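Local coordinates for Mlr3007 protein (Mesorhizobium loti, PDB 3QQM) that probably transfers the amino group of leucine, isoleucine or valine to 2-oxoglutarate, as a class-IV aminotransferase dependent on pyridoxal 5'-phosphate, at residues 15-20 against 74-79. Residues are numbered along the deposited sequence; the frame is centred on the assembly and turned at random.
Sequences DFELIE and RLALAR. With EDO (1,2-ethanediol), chain Q.
Arg79 lays the NE edge of its guanidinium along the carboxylate of Asp15: NE reaches OD2 at 2.7 Å and NH2 reaches OD1 at 3.0 Å. Both oxygens use their syn lone pairs, and the two planes lie only 11° apart, a flat bidentate salt bridge. The arginine runs extended from CA (CG anti to the backbone N, chi1 -179°) and bends at chi3, swinging the guanidinium beside the acid. Asp15 OD1 also accepts a hydrogen bond from the backbone N of Phe16, above the carboxylate plane, so three N-H groups pin this side chain. With an alanine here, the Arg79 guanidinium would probably lose its charge partner and the Phe16 N-H this acceptor. Arg79 NH2 passes 3.9 Å from Phe16 CZ, but the guanidinium lies far from the ring centre, at most a weak cation-pi attraction. A water joins Phe16 O to Arg79 N where the segments part beyond the paired strands.

Strands 17-25 and 71-78 pair antiparallel as central neighbours of a four-stranded sheet, with Leu18-Leu77 and Glu20-Leu75 as hydrogen-bonded pairs. Helices 33-47 and 53-64 pack against it, consistent with the small N-terminal domain of fold-type IV aminotransferases. Glu20 OE1 forms a salt bridge with Arg39 and a hydrogen bond with His36. On the other face, Ile19 CD1 presses on Ala76 CB at 3.3 Å, and Glu17 OE1 accepts a hydrogen bond from O2 of a 1,2-ethanediol, probably a crystallisation additive.

Thus backbone bonds zip the strands, and opposite charges, probably strengthening each other's ionisation, tie the chain beyond them.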
loop_
_atom_site.group_PDB
_atom_site.type_symbol
_atom_site.label_atom_id
_atom_site.label_comp_id
_atom_site.label_asym_id
_atom_site.label_seq_id
_atom_site.Cartn_x
_atom_site.Cartn_y
_atom_site.Cartn_z
ATOM N N ASP A 15 -17.773 6.059 9.549
ATOM C CA ASP A 15 -16.455 6.503 9.970
ATOM C C ASP A 15 -15.463 5.496 9.386
ATOM O O ASP A 15 -15.865 4.472 8.874
ATOM C CB ASP A 15 -16.396 6.520 11.498
ATOM C CG ASP A 15 -15.174 7.199 12.036
ATOM O OD1 ASP A 15 -14.390 7.794 11.269
ATOM O OD2 ASP A 15 -15.012 7.156 13.254
ATOM N N PHE A 16 -14.174 5.771 9.444
ATOM C CA PHE A 16 -13.205 4.833 8.878
ATOM C C PHE A 16 -12.317 4.189 9.955
ATOM O O PHE A 16 -12.337 4.590 11.098
ATOM C CB PHE A 16 -12.347 5.537 7.844
ATOM C CG PHE A 16 -11.596 6.674 8.393
ATOM C CD1 PHE A 16 -10.366 6.474 9.004
ATOM C CD2 PHE A 16 -12.124 7.968 8.329
ATOM C CE1 PHE A 16 -9.679 7.530 9.540
ATOM C CE2 PHE A 16 -11.432 9.038 8.852
ATOM C CZ PHE A 16 -10.212 8.834 9.449
ATOM N N GLU A 17 -11.560 3.185 9.548
ATOM C CA GLU A 17 -10.649 2.485 10.408
ATOM C C GLU A 17 -9.266 2.582 9.814
ATOM O O GLU A 17 -9.119 2.818 8.620
ATOM C CB GLU A 17 -11.027 0.999 10.516
ATOM C CG GLU A 17 -12.415 0.775 11.074
ATOM C CD GLU A 17 -12.826 -0.693 11.152
ATOM O OE1 GLU A 17 -11.979 -1.582 10.980
ATOM O OE2 GLU A 17 -14.008 -0.948 11.413
ATOM N N LEU A 18 -8.251 2.467 10.660
ATOM C CA LEU A 18 -6.869 2.453 10.194
ATOM C C LEU A 18 -6.531 1.001 9.918
ATOM O O LEU A 18 -6.945 0.109 10.660
ATOM C CB LEU A 18 -5.914 3.060 11.223
ATOM C CG LEU A 18 -6.123 4.566 11.384
ATOM C CD1 LEU A 18 -5.342 5.129 12.567
ATOM C CD2 LEU A 18 -5.744 5.296 10.065
ATOM N N ILE A 19 -5.765 0.779 8.867
ATOM C CA ILE A 19 -5.407 -0.547 8.424
ATOM C C ILE A 19 -3.903 -0.726 8.168
ATOM O O ILE A 19 -3.204 0.201 7.725
ATOM C CB ILE A 19 -6.165 -0.832 7.089
ATOM C CG1 ILE A 19 -7.683 -0.759 7.301
ATOM C CG2 ILE A 19 -5.793 -2.192 6.490
ATOM C CD1 ILE A 19 -8.191 -1.775 8.300
ATOM N N GLU A 20 -3.416 -1.923 8.459
ATOM C CA GLU A 20 -2.018 -2.320 8.195
ATOM C C GLU A 20 -2.068 -3.756 7.686
ATOM O O GLU A 20 -2.706 -4.617 8.305
ATOM C CB GLU A 20 -1.118 -2.228 9.436
ATOM C CG GLU A 20 -0.856 -0.822 9.934
ATOM C CD GLU A 20 -0.001 0.007 8.977
ATOM O OE1 GLU A 20 0.799 -0.594 8.190
ATOM O OE2 GLU A 20 -0.108 1.254 9.021
ATOM N N ARG A 74 -3.803 -8.859 8.447
ATOM C CA ARG A 74 -4.479 -7.579 8.369
ATOM C C ARG A 74 -4.827 -7.104 9.780
ATOM O O ARG A 74 -5.587 -7.759 10.493
ATOM C CB ARG A 74 -5.763 -7.652 7.535
ATOM C CG ARG A 74 -6.392 -6.262 7.320
ATOM C CD ARG A 74 -7.826 -6.278 6.831
ATOM N NE ARG A 74 -8.703 -6.931 7.806
ATOM C CZ ARG A 74 -9.269 -8.129 7.642
ATOM N NH1 ARG A 74 -9.157 -8.795 6.485
ATOM N NH2 ARG A 74 -10.016 -8.632 8.605
ATOM N N LEU A 75 -4.300 -5.936 10.142
ATOM C CA LEU A 75 -4.544 -5.295 11.443
ATOM C C LEU A 75 -5.437 -4.096 11.197
ATOM O O LEU A 75 -5.161 -3.328 10.285
ATOM C CB LEU A 75 -3.238 -4.825 12.051
ATOM C CG LEU A 75 -3.300 -4.195 13.437
ATOM C CD1 LEU A 75 -3.784 -5.206 14.487
ATOM C CD2 LEU A 75 -1.915 -3.605 13.817
ATOM N N ALA A 76 -6.509 -3.943 11.982
ATOM C CA ALA A 76 -7.442 -2.819 11.824
ATOM C C ALA A 76 -7.756 -2.170 13.163
ATOM O O ALA A 76 -7.909 -2.849 14.164
ATOM C CB ALA A 76 -8.733 -3.264 11.143
ATOM N N LEU A 77 -7.861 -0.842 13.148
ATOM C CA LEU A 77 -8.154 -0.057 14.336
ATOM C C LEU A 77 -9.308 0.927 14.107
ATOM O O LEU A 77 -9.297 1.711 13.156
ATOM C CB LEU A 77 -6.910 0.730 14.720
ATOM C CG LEU A 77 -6.968 1.609 15.961
ATOM C CD1 LEU A 77 -7.099 0.748 17.235
ATOM C CD2 LEU A 77 -5.724 2.505 16.003
ATOM N N ALA A 78 -10.290 0.880 14.988
ATOM C CA ALA A 78 -11.425 1.788 14.953
ATOM C C ALA A 78 -11.132 2.952 15.912
ATOM O O ALA A 78 -10.353 2.798 16.870
ATOM C CB ALA A 78 -12.724 1.077 15.346
ATOM N N ARG A 79 -11.749 4.102 15.636
ATOM C CA ARG A 79 -11.569 5.313 16.426
ATOM C C ARG A 79 -11.804 5.100 17.937
ATOM O O ARG A 79 -11.181 5.772 18.758
ATOM C CB ARG A 79 -12.492 6.407 15.891
ATOM C CG ARG A 79 -12.396 7.760 16.603
ATOM C CD ARG A 79 -13.414 8.728 16.042
ATOM N NE ARG A 79 -13.297 8.831 14.588
ATOM C CZ ARG A 79 -12.416 9.608 13.946
ATOM N NH1 ARG A 79 -11.536 10.354 14.621
ATOM N NH2 ARG A 79 -12.392 9.625 12.617
HETATM C C1 EDO Q . -12.642 -2.744 14.948
HETATM O O1 EDO Q . -13.790 -2.806 14.102
HETATM C C2 EDO Q . -11.347 -2.895 14.142
HETATM O O2 EDO Q . -11.484 -3.748 13.005
HETATM O O HOH W 1 -13.657 4.011 13.321
#